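Local atomic coordinates of CRISPR-associated endonuclease Cas9 (Campylobacter jejuni subsp. jejuni serotype O:2, PDB entry 5X2H), a protein that uses a guide RNA to recognise and cleave complementary double-stranded DNA of invading genetic elements, as an RNA-guided endonuclease of CRISPR adaptive immunity. Residues 639-653 and 667-679. Numbering follows the deposited sequence.
With nucleotides of chain C; nucleotides of chain D; nucleotides of chain B.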
loop_
_atom_site.group_PDB
_atom_site.type_symbol
_atom_site.label_atom_id
_atom_site.label_comp_id
_atom_site.label_asym_id
_atom_site.label_seq_id
_atom_site.Cartn_x
_atom_site.Cartn_y
_atom_site.Cartn_z
ATOM N N HIS A 639 -9.052 -15.171 -8.023
ATOM C CA HIS A 639 -10.200 -15.944 -7.576
ATOM C C HIS A 639 -10.595 -15.440 -6.198
ATOM O O HIS A 639 -9.830 -14.737 -5.532
ATOM C CB HIS A 639 -9.880 -17.440 -7.536
ATOM C CG HIS A 639 -8.645 -17.772 -6.757
ATOM N ND1 HIS A 639 -8.624 -17.813 -5.380
ATOM C CD2 HIS A 639 -7.387 -18.068 -7.162
ATOM C CE1 HIS A 639 -7.405 -18.123 -4.970
ATOM N NE2 HIS A 639 -6.637 -18.285 -6.031
ATOM N N GLU A 640 -11.804 -15.801 -5.779
ATOM C CA GLU A 640 -12.194 -15.549 -4.402
ATOM C C GLU A 640 -11.281 -16.322 -3.452
ATOM O O GLU A 640 -10.649 -17.317 -3.820
ATOM C CB GLU A 640 -13.654 -15.936 -4.170
ATOM C CG GLU A 640 -14.661 -14.906 -4.657
ATOM C CD GLU A 640 -16.060 -15.166 -4.126
ATOM O OE1 GLU A 640 -16.274 -16.220 -3.487
ATOM O OE2 GLU A 640 -16.943 -14.310 -4.345
ATOM N N GLU A 641 -11.212 -15.849 -2.213
ATOM C CA GLU A 641 -10.300 -16.426 -1.238
ATOM C C GLU A 641 -10.922 -17.551 -0.418
ATOM O O GLU A 641 -10.200 -18.222 0.326
ATOM C CB GLU A 641 -9.774 -15.328 -0.309
ATOM C CG GLU A 641 -8.963 -14.269 -1.049
ATOM C CD GLU A 641 -8.516 -13.134 -0.158
ATOM O OE1 GLU A 641 -9.176 -12.881 0.867
ATOM O OE2 GLU A 641 -7.499 -12.494 -0.484
ATOM N N THR A 642 -12.225 -17.784 -0.538
ATOM C CA THR A 642 -12.886 -18.859 0.192
ATOM C C THR A 642 -12.775 -20.158 -0.595
ATOM O O THR A 642 -13.306 -20.265 -1.705
ATOM C CB THR A 642 -14.353 -18.526 0.447
ATOM O OG1 THR A 642 -14.444 -17.314 1.206
ATOM C CG2 THR A 642 -15.024 -19.657 1.214
ATOM N N PHE A 643 -12.089 -21.142 -0.021
ATOM C CA PHE A 643 -12.046 -22.476 -0.604
ATOM C C PHE A 643 -13.364 -23.186 -0.317
ATOM O O PHE A 643 -13.855 -23.166 0.816
ATOM C CB PHE A 643 -10.868 -23.269 -0.038
ATOM C CG PHE A 643 -9.544 -22.566 -0.165
ATOM C CD1 PHE A 643 -9.219 -21.870 -1.315
ATOM C CD2 PHE A 643 -8.626 -22.597 0.873
ATOM C CE1 PHE A 643 -8.000 -21.221 -1.433
ATOM C CE2 PHE A 643 -7.408 -21.950 0.764
ATOM C CZ PHE A 643 -7.094 -21.261 -0.390
ATOM N N ARG A 644 -13.939 -23.810 -1.341
ATOM C CA ARG A 644 -15.269 -24.393 -1.238
ATOM C C ARG A 644 -15.248 -25.872 -1.592
ATOM O O ARG A 644 -14.420 -26.330 -2.383
ATOM C CB ARG A 644 -16.262 -23.665 -2.153
ATOM C CG ARG A 644 -16.329 -22.175 -1.901
ATOM C CD ARG A 644 -17.401 -21.503 -2.733
ATOM N NE ARG A 644 -17.457 -20.077 -2.438
ATOM C CZ ARG A 644 -18.098 -19.559 -1.396
ATOM N NH1 ARG A 644 -18.747 -20.352 -0.553
ATOM N NH2 ARG A 644 -18.090 -18.249 -1.196
ATOM N N LYS A 645 -16.180 -26.615 -1.002
ATOM C CA LYS A 645 -16.391 -28.001 -1.385
ATOM C C LYS A 645 -17.234 -28.057 -2.650
ATOM O O LYS A 645 -18.118 -27.223 -2.860
ATOM C CB LYS A 645 -17.082 -28.774 -0.262
ATOM C CG LYS A 645 -16.490 -28.542 1.114
ATOM C CD LYS A 645 -16.784 -29.721 2.025
ATOM C CE LYS A 645 -17.132 -29.267 3.432
ATOM N NZ LYS A 645 -17.248 -30.422 4.364
ATOM N N GLU A 646 -16.952 -29.045 -3.501
ATOM C CA GLU A 646 -17.681 -29.150 -4.758
ATOM C C GLU A 646 -19.164 -29.420 -4.540
ATOM O O GLU A 646 -19.972 -29.114 -5.422
ATOM C CB GLU A 646 -17.062 -30.238 -5.638
ATOM C CG GLU A 646 -17.142 -31.637 -5.062
ATOM C CD GLU A 646 -16.437 -32.663 -5.929
ATOM O OE1 GLU A 646 -15.197 -32.587 -6.057
ATOM O OE2 GLU A 646 -17.127 -33.540 -6.489
ATOM N N GLU A 647 -19.538 -29.967 -3.378
ATOM C CA GLU A 647 -20.945 -30.194 -3.067
ATOM C C GLU A 647 -21.742 -28.899 -3.000
ATOM O O GLU A 647 -22.960 -28.929 -3.200
ATOM C CB GLU A 647 -21.083 -30.947 -1.741
ATOM C CG GLU A 647 -20.762 -32.433 -1.812
ATOM C CD GLU A 647 -19.273 -32.727 -1.780
ATOM O OE1 GLU A 647 -18.471 -31.782 -1.596
ATOM O OE2 GLU A 647 -18.906 -33.913 -1.939
ATOM N N GLU A 648 -21.086 -27.765 -2.724
ATOM C CA GLU A 648 -21.803 -26.495 -2.648
ATOM C C GLU A 648 -22.448 -26.131 -3.978
ATOM O O GLU A 648 -23.426 -25.375 -4.005
ATOM C CB GLU A 648 -20.857 -25.377 -2.204
ATOM C CG GLU A 648 -20.518 -25.368 -0.720
ATOM C CD GLU A 648 -19.502 -24.287 -0.361
ATOM O OE1 GLU A 648 -18.562 -24.583 0.410
ATOM O OE2 GLU A 648 -19.638 -23.147 -0.858
ATOM N N PHE A 649 -21.928 -26.661 -5.082
ATOM C CA PHE A 649 -22.412 -26.335 -6.415
ATOM C C PHE A 649 -23.276 -27.433 -7.029
ATOM O O PHE A 649 -23.752 -27.264 -8.156
ATOM C CB PHE A 649 -21.228 -26.032 -7.345
ATOM C CG PHE A 649 -20.362 -24.885 -6.888
ATOM C CD1 PHE A 649 -19.318 -25.094 -5.994
ATOM C CD2 PHE A 649 -20.573 -23.602 -7.368
ATOM C CE1 PHE A 649 -18.517 -24.044 -5.579
ATOM C CE2 PHE A 649 -19.768 -22.545 -6.959
ATOM C CZ PHE A 649 -18.744 -22.767 -6.063
ATOM N N TYR A 650 -23.492 -28.548 -6.318
ATOM C CA TYR A 650 -24.261 -29.655 -6.886
ATOM C C TYR A 650 -25.671 -29.220 -7.270
ATOM O O TYR A 650 -26.150 -29.538 -8.364
ATOM C CB TYR A 650 -24.317 -30.829 -5.902
ATOM C CG TYR A 650 -23.058 -31.670 -5.853
ATOM C CD1 TYR A 650 -21.932 -31.325 -6.598
ATOM C CD2 TYR A 650 -22.999 -32.819 -5.071
ATOM C CE1 TYR A 650 -20.783 -32.096 -6.553
ATOM C CE2 TYR A 650 -21.856 -33.596 -5.022
ATOM C CZ TYR A 650 -20.754 -33.232 -5.766
ATOM O OH TYR A 650 -19.620 -34.006 -5.714
ATOM N N GLN A 651 -26.353 -28.488 -6.385
ATOM C CA GLN A 651 -27.735 -28.105 -6.662
ATOM C C GLN A 651 -27.820 -27.116 -7.818
ATOM O O GLN A 651 -28.696 -27.237 -8.682
ATOM C CB GLN A 651 -28.386 -27.520 -5.408
ATOM C CG GLN A 651 -29.750 -26.896 -5.671
ATOM C CD GLN A 651 -30.640 -26.883 -4.445
ATOM O OE1 GLN A 651 -30.419 -26.115 -3.508
ATOM N NE2 GLN A 651 -31.660 -27.735 -4.446
ATOM N N SER A 652 -26.920 -26.137 -7.861
ATOM C CA SER A 652 -27.017 -25.095 -8.877
ATOM C C SER A 652 -26.530 -25.572 -10.241
ATOM O O SER A 652 -27.107 -25.203 -11.270
ATOM C CB SER A 652 -26.233 -23.860 -8.434
ATOM O OG SER A 652 -26.245 -22.864 -9.438
ATOM N N TYR A 653 -25.481 -26.390 -10.276
ATOM C CA TYR A 653 -24.848 -26.759 -11.536
ATOM C C TYR A 653 -25.295 -28.112 -12.076
ATOM O O TYR A 653 -25.162 -28.349 -13.285
ATOM C CB TYR A 653 -23.318 -26.755 -11.385
ATOM C CG TYR A 653 -22.705 -25.375 -11.248
ATOM C CD1 TYR A 653 -23.463 -24.230 -11.470
ATOM C CD2 TYR A 653 -21.365 -25.218 -10.903
ATOM C CE1 TYR A 653 -22.907 -22.974 -11.350
ATOM C CE2 TYR A 653 -20.802 -23.962 -10.780
ATOM C CZ TYR A 653 -21.578 -22.845 -11.006
ATOM O OH TYR A 653 -21.023 -21.590 -10.887
ATOM N N LYS A 667 -16.410 -21.112 -15.177
ATOM C CA LYS A 667 -17.356 -20.530 -14.230
ATOM C C LYS A 667 -16.859 -20.670 -12.798
ATOM O O LYS A 667 -17.249 -19.885 -11.926
ATOM C CB LYS A 667 -18.729 -21.187 -14.387
ATOM C CG LYS A 667 -19.366 -20.969 -15.752
ATOM C CD LYS A 667 -20.618 -21.814 -15.922
ATOM C CE LYS A 667 -21.654 -21.494 -14.858
ATOM N NZ LYS A 667 -22.144 -20.096 -14.965
ATOM N N ILE A 668 -16.016 -21.670 -12.542
ATOM C CA ILE A 668 -15.297 -21.821 -11.286
ATOM C C ILE A 668 -13.905 -22.334 -11.619
ATOM O O ILE A 668 -13.656 -22.867 -12.703
ATOM C CB ILE A 668 -15.994 -22.783 -10.296
ATOM C CG1 ILE A 668 -16.362 -24.094 -10.998
ATOM C CG2 ILE A 668 -17.208 -22.121 -9.665
ATOM C CD1 ILE A 668 -16.941 -25.152 -10.072
ATOM N N ARG A 669 -12.991 -22.168 -10.667
ATOM C CA ARG A 669 -11.615 -22.597 -10.833
ATOM C C ARG A 669 -11.261 -23.621 -9.764
ATOM O O ARG A 669 -11.886 -23.689 -8.702
ATOM C CB ARG A 669 -10.645 -21.413 -10.756
ATOM C CG ARG A 669 -11.107 -20.176 -11.505
ATOM C CD ARG A 669 -11.021 -20.347 -13.009
ATOM N NE ARG A 669 -11.561 -19.178 -13.701
ATOM C CZ ARG A 669 -11.326 -18.884 -14.976
ATOM N NH1 ARG A 669 -10.552 -19.670 -15.710
ATOM N NH2 ARG A 669 -11.862 -17.796 -15.515
ATOM N N LYS A 670 -10.240 -24.416 -10.062
ATOM C CA LYS A 670 -9.680 -25.383 -9.123
ATOM C C LYS A 670 -8.191 -25.076 -9.002
ATOM O O LYS A 670 -7.411 -25.408 -9.900
ATOM C CB LYS A 670 -9.928 -26.813 -9.594
ATOM C CG LYS A 670 -10.315 -27.775 -8.482
ATOM C CD LYS A 670 -9.330 -28.923 -8.358
ATOM C CE LYS A 670 -9.986 -30.260 -8.647
ATOM N NZ LYS A 670 -10.377 -30.391 -10.075
ATOM N N VAL A 671 -7.798 -24.428 -7.908
ATOM C CA VAL A 671 -6.400 -24.112 -7.638
ATOM C C VAL A 671 -5.941 -24.954 -6.454
ATOM O O VAL A 671 -6.623 -25.013 -5.423
ATOM C CB VAL A 671 -6.187 -22.605 -7.385
ATOM C CG1 VAL A 671 -6.718 -21.790 -8.559
ATOM C CG2 VAL A 671 -6.844 -22.144 -6.088
ATOM N N ASN A 672 -4.808 -25.637 -6.621
ATOM C CA ASN A 672 -4.235 -26.481 -5.568
ATOM C C ASN A 672 -5.248 -27.498 -5.046
ATOM O O ASN A 672 -5.251 -27.842 -3.862
ATOM C CB ASN A 672 -3.689 -25.630 -4.420
ATOM C CG ASN A 672 -2.673 -24.605 -4.891
ATOM O OD1 ASN A 672 -1.866 -24.882 -5.781
ATOM N ND2 ASN A 672 -2.718 -23.409 -4.308
ATOM N N GLY A 673 -6.120 -27.980 -5.929
ATOM C CA GLY A 673 -7.161 -28.902 -5.520
ATOM C C GLY A 673 -8.314 -28.274 -4.772
ATOM O O GLY A 673 -9.092 -28.992 -4.142
ATOM N N LYS A 674 -8.457 -26.951 -4.827
ATOM C CA LYS A 674 -9.487 -26.237 -4.083
ATOM C C LYS A 674 -10.415 -25.521 -5.055
ATOM O O LYS A 674 -9.948 -24.838 -5.971
ATOM C CB LYS A 674 -8.860 -25.231 -3.115
ATOM C CG LYS A 674 -7.614 -25.744 -2.408
ATOM C CD LYS A 674 -6.913 -24.623 -1.663
ATOM C CE LYS A 674 -5.514 -25.028 -1.224
ATOM N NZ LYS A 674 -5.529 -26.182 -0.281
ATOM N N ILE A 675 -11.722 -25.678 -4.850
ATOM C CA ILE A 675 -12.721 -25.013 -5.683
ATOM C C ILE A 675 -12.871 -23.570 -5.222
ATOM O O ILE A 675 -13.057 -23.304 -4.028
ATOM C CB ILE A 675 -14.065 -25.754 -5.617
ATOM C CG1 ILE A 675 -13.904 -27.211 -6.057
ATOM C CG2 ILE A 675 -15.102 -25.049 -6.478
ATOM C CD1 ILE A 675 -13.767 -27.391 -7.552
ATOM N N VAL A 676 -12.794 -22.632 -6.168
ATOM C CA VAL A 676 -12.895 -21.208 -5.880
ATOM C C VAL A 676 -13.703 -20.529 -6.980
ATOM O O VAL A 676 -13.689 -20.952 -8.139
ATOM C CB VAL A 676 -11.503 -20.548 -5.756
ATOM C CG1 VAL A 676 -10.765 -21.051 -4.508
ATOM C CG2 VAL A 676 -10.684 -20.819 -7.010
ATOM N N LYS A 677 -14.405 -19.460 -6.610
ATOM C CA LYS A 677 -15.125 -18.658 -7.584
ATOM C C LYS A 677 -14.171 -17.693 -8.285
ATOM O O LYS A 677 -13.030 -17.483 -7.863
ATOM C CB LYS A 677 -16.265 -17.887 -6.917
ATOM C CG LYS A 677 -17.322 -18.772 -6.268
ATOM C CD LYS A 677 -18.496 -17.947 -5.768
ATOM C CE LYS A 677 -19.580 -18.826 -5.170
ATOM N NZ LYS A 677 -20.732 -18.017 -4.697
ATOM N N ASN A 678 -14.660 -17.090 -9.366
ATOM C CA ASN A 678 -13.829 -16.208 -10.170
ATOM C C ASN A 678 -13.482 -14.926 -9.417
ATOM O O ASN A 678 -14.126 -14.547 -8.434
ATOM C CB ASN A 678 -14.533 -15.858 -11.482
ATOM C CG ASN A 678 -14.260 -16.867 -12.573
ATOM O OD1 ASN A 678 -13.104 -17.177 -12.870
ATOM N ND2 ASN A 678 -15.323 -17.405 -13.165
ATOM N N GLY A 679 -12.436 -14.267 -9.891
ATOM C CA GLY A 679 -12.153 -12.890 -9.543
ATOM C C GLY A 679 -12.851 -11.944 -10.495
ATOM O O GLY A 679 -13.863 -12.286 -11.117
ATOM P P DG C 9 -13.699 -14.123 -0.404
ATOM O OP1 DG C 9 -12.615 -13.602 -1.268
ATOM O OP2 DG C 9 -14.182 -15.507 -0.585
ATOM O "O5'" DG C 9 -13.269 -13.969 1.125
ATOM C "C5'" DG C 9 -12.599 -12.801 1.560
ATOM C "C4'" DG C 9 -12.573 -12.737 3.072
ATOM O "O4'" DG C 9 -11.820 -13.861 3.589
ATOM C "C3'" DG C 9 -11.931 -11.476 3.648
ATOM O "O3'" DG C 9 -12.821 -10.852 4.552
ATOM C "C2'" DG C 9 -10.663 -11.975 4.350
ATOM C "C1'" DG C 9 -10.988 -13.435 4.638
ATOM N N9 DG C 9 -9.802 -14.284 4.658
ATOM C C8 DG C 9 -8.998 -14.600 3.588
ATOM N N7 DG C 9 -8.001 -15.379 3.902
ATOM C C5 DG C 9 -8.148 -15.589 5.266
ATOM C C6 DG C 9 -7.356 -16.348 6.161
ATOM O O6 DG C 9 -6.342 -17.008 5.910
ATOM N N1 DG C 9 -7.851 -16.296 7.461
ATOM C C2 DG C 9 -8.973 -15.601 7.847
ATOM N N2 DG C 9 -9.297 -15.671 9.145
ATOM N N3 DG C 9 -9.723 -14.883 7.017
ATOM C C4 DG C 9 -9.253 -14.924 5.747
ATOM P P DA D 5 -23.629 -18.936 -11.284
ATOM O OP1 DA D 5 -22.278 -19.371 -10.852
ATOM O OP2 DA D 5 -24.083 -19.204 -12.664
ATOM O "O5'" DA D 5 -24.693 -19.559 -10.272
ATOM C "C5'" DA D 5 -24.458 -19.459 -8.874
ATOM C "C4'" DA D 5 -25.687 -18.945 -8.150
ATOM O "O4'" DA D 5 -25.868 -17.539 -8.433
ATOM C "C3'" DA D 5 -26.998 -19.638 -8.533
ATOM O "O3'" DA D 5 -27.611 -20.153 -7.373
ATOM C "C2'" DA D 5 -27.842 -18.529 -9.180
ATOM C "C1'" DA D 5 -27.241 -17.269 -8.574
ATOM N N9 DA D 5 -27.382 -16.084 -9.417
ATOM C C8 DA D 5 -26.877 -15.906 -10.675
ATOM N N7 DA D 5 -27.145 -14.732 -11.192
ATOM C C5 DA D 5 -27.869 -14.091 -10.203
ATOM C C6 DA D 5 -28.449 -12.810 -10.136
ATOM N N6 DA D 5 -28.379 -11.921 -11.132
ATOM N N1 DA D 5 -29.110 -12.481 -9.006
ATOM C C2 DA D 5 -29.184 -13.379 -8.017
ATOM N N3 DA D 5 -28.672 -14.611 -7.963
ATOM C C4 DA D 5 -28.025 -14.908 -9.101
ATOM P P A B 49 -0.230 -18.052 -0.741
ATOM O OP1 A B 49 0.984 -18.904 -0.805
ATOM O OP2 A B 49 -0.424 -17.119 0.400
ATOM O "O5'" A B 49 -0.318 -17.198 -2.086
ATOM C "C5'" A B 49 -0.314 -17.830 -3.359
ATOM C "C4'" A B 49 -1.716 -18.107 -3.850
ATOM O "O4'" A B 49 -2.479 -16.883 -3.917
ATOM C "C3'" A B 49 -1.833 -18.697 -5.245
ATOM O "O3'" A B 49 -1.630 -20.099 -5.236
ATOM C "C2'" A B 49 -3.248 -18.299 -5.682
ATOM O "O2'" A B 49 -4.196 -19.274 -5.275
ATOM C "C1'" A B 49 -3.497 -17.010 -4.886
ATOM N N9 A B 49 -3.557 -15.792 -5.719
ATOM C C8 A B 49 -4.657 -14.987 -5.885
ATOM N N7 A B 49 -4.460 -13.957 -6.670
ATOM C C5 A B 49 -3.134 -14.086 -7.049
ATOM C C6 A B 49 -2.315 -13.302 -7.882
ATOM N N6 A B 49 -2.728 -12.196 -8.506
ATOM N N1 A B 49 -1.039 -13.700 -8.057
ATOM C C2 A B 49 -0.625 -14.809 -7.433
ATOM N N3 A B 49 -1.300 -15.628 -6.628
ATOM C C4 A B 49 -2.564 -15.208 -6.471
HETATM O O HOH W 1 -14.961 -18.840 -3.542
#
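His639, Lys677 and Ile675 bury the most surface where residues 639-644 run along strand 674-677; the turn and helix beyond lie against the hairpin's side. With CG between backbone N and carbonyl carbon (chi1 52°), the His639 imidazole reaches Val671, whose CG2 lies over one face. ND1 donates almost straight to Glu640 O (2.6 Å) and NE2 bonds O2' of A49 of chain B in plane, fixing the ring's rotation. Lys677 O, touched by His639 CB (3.2 Å), accepts a hydrogen bond from Glu640 N (2.9 Å), above the carbonyl plane. Extended Lys677 runs alongside Glu640, CE 3.7 Å from Arg644 NE. Thr642 CG2 covers the centre of one Arg644 guanidinium face, with Lys677 NZ toward the other's rim; NH1 bonds Glu648 OE2, while NH2 pairs with a DNA phosphate and, at longer range, Glu640 OE1. One water joins Glu640 OE1, Thr642 O, Arg644 NE and Lys677 N. Arg644 N donates to Ile675 O (2.9 Å), a single antiparallel hydrogen-bonded pair; Ile675 CG2 meets Phe649 CE1. Thr642 OG1 and Glu641 N grip the DG9 phosphate of chain C, Tyr653 OH and Lys667 NZ that of DA5 of chain D. Loop, short helix and type I' hairpin form a nucleic-acid-binding part of the wedge domain.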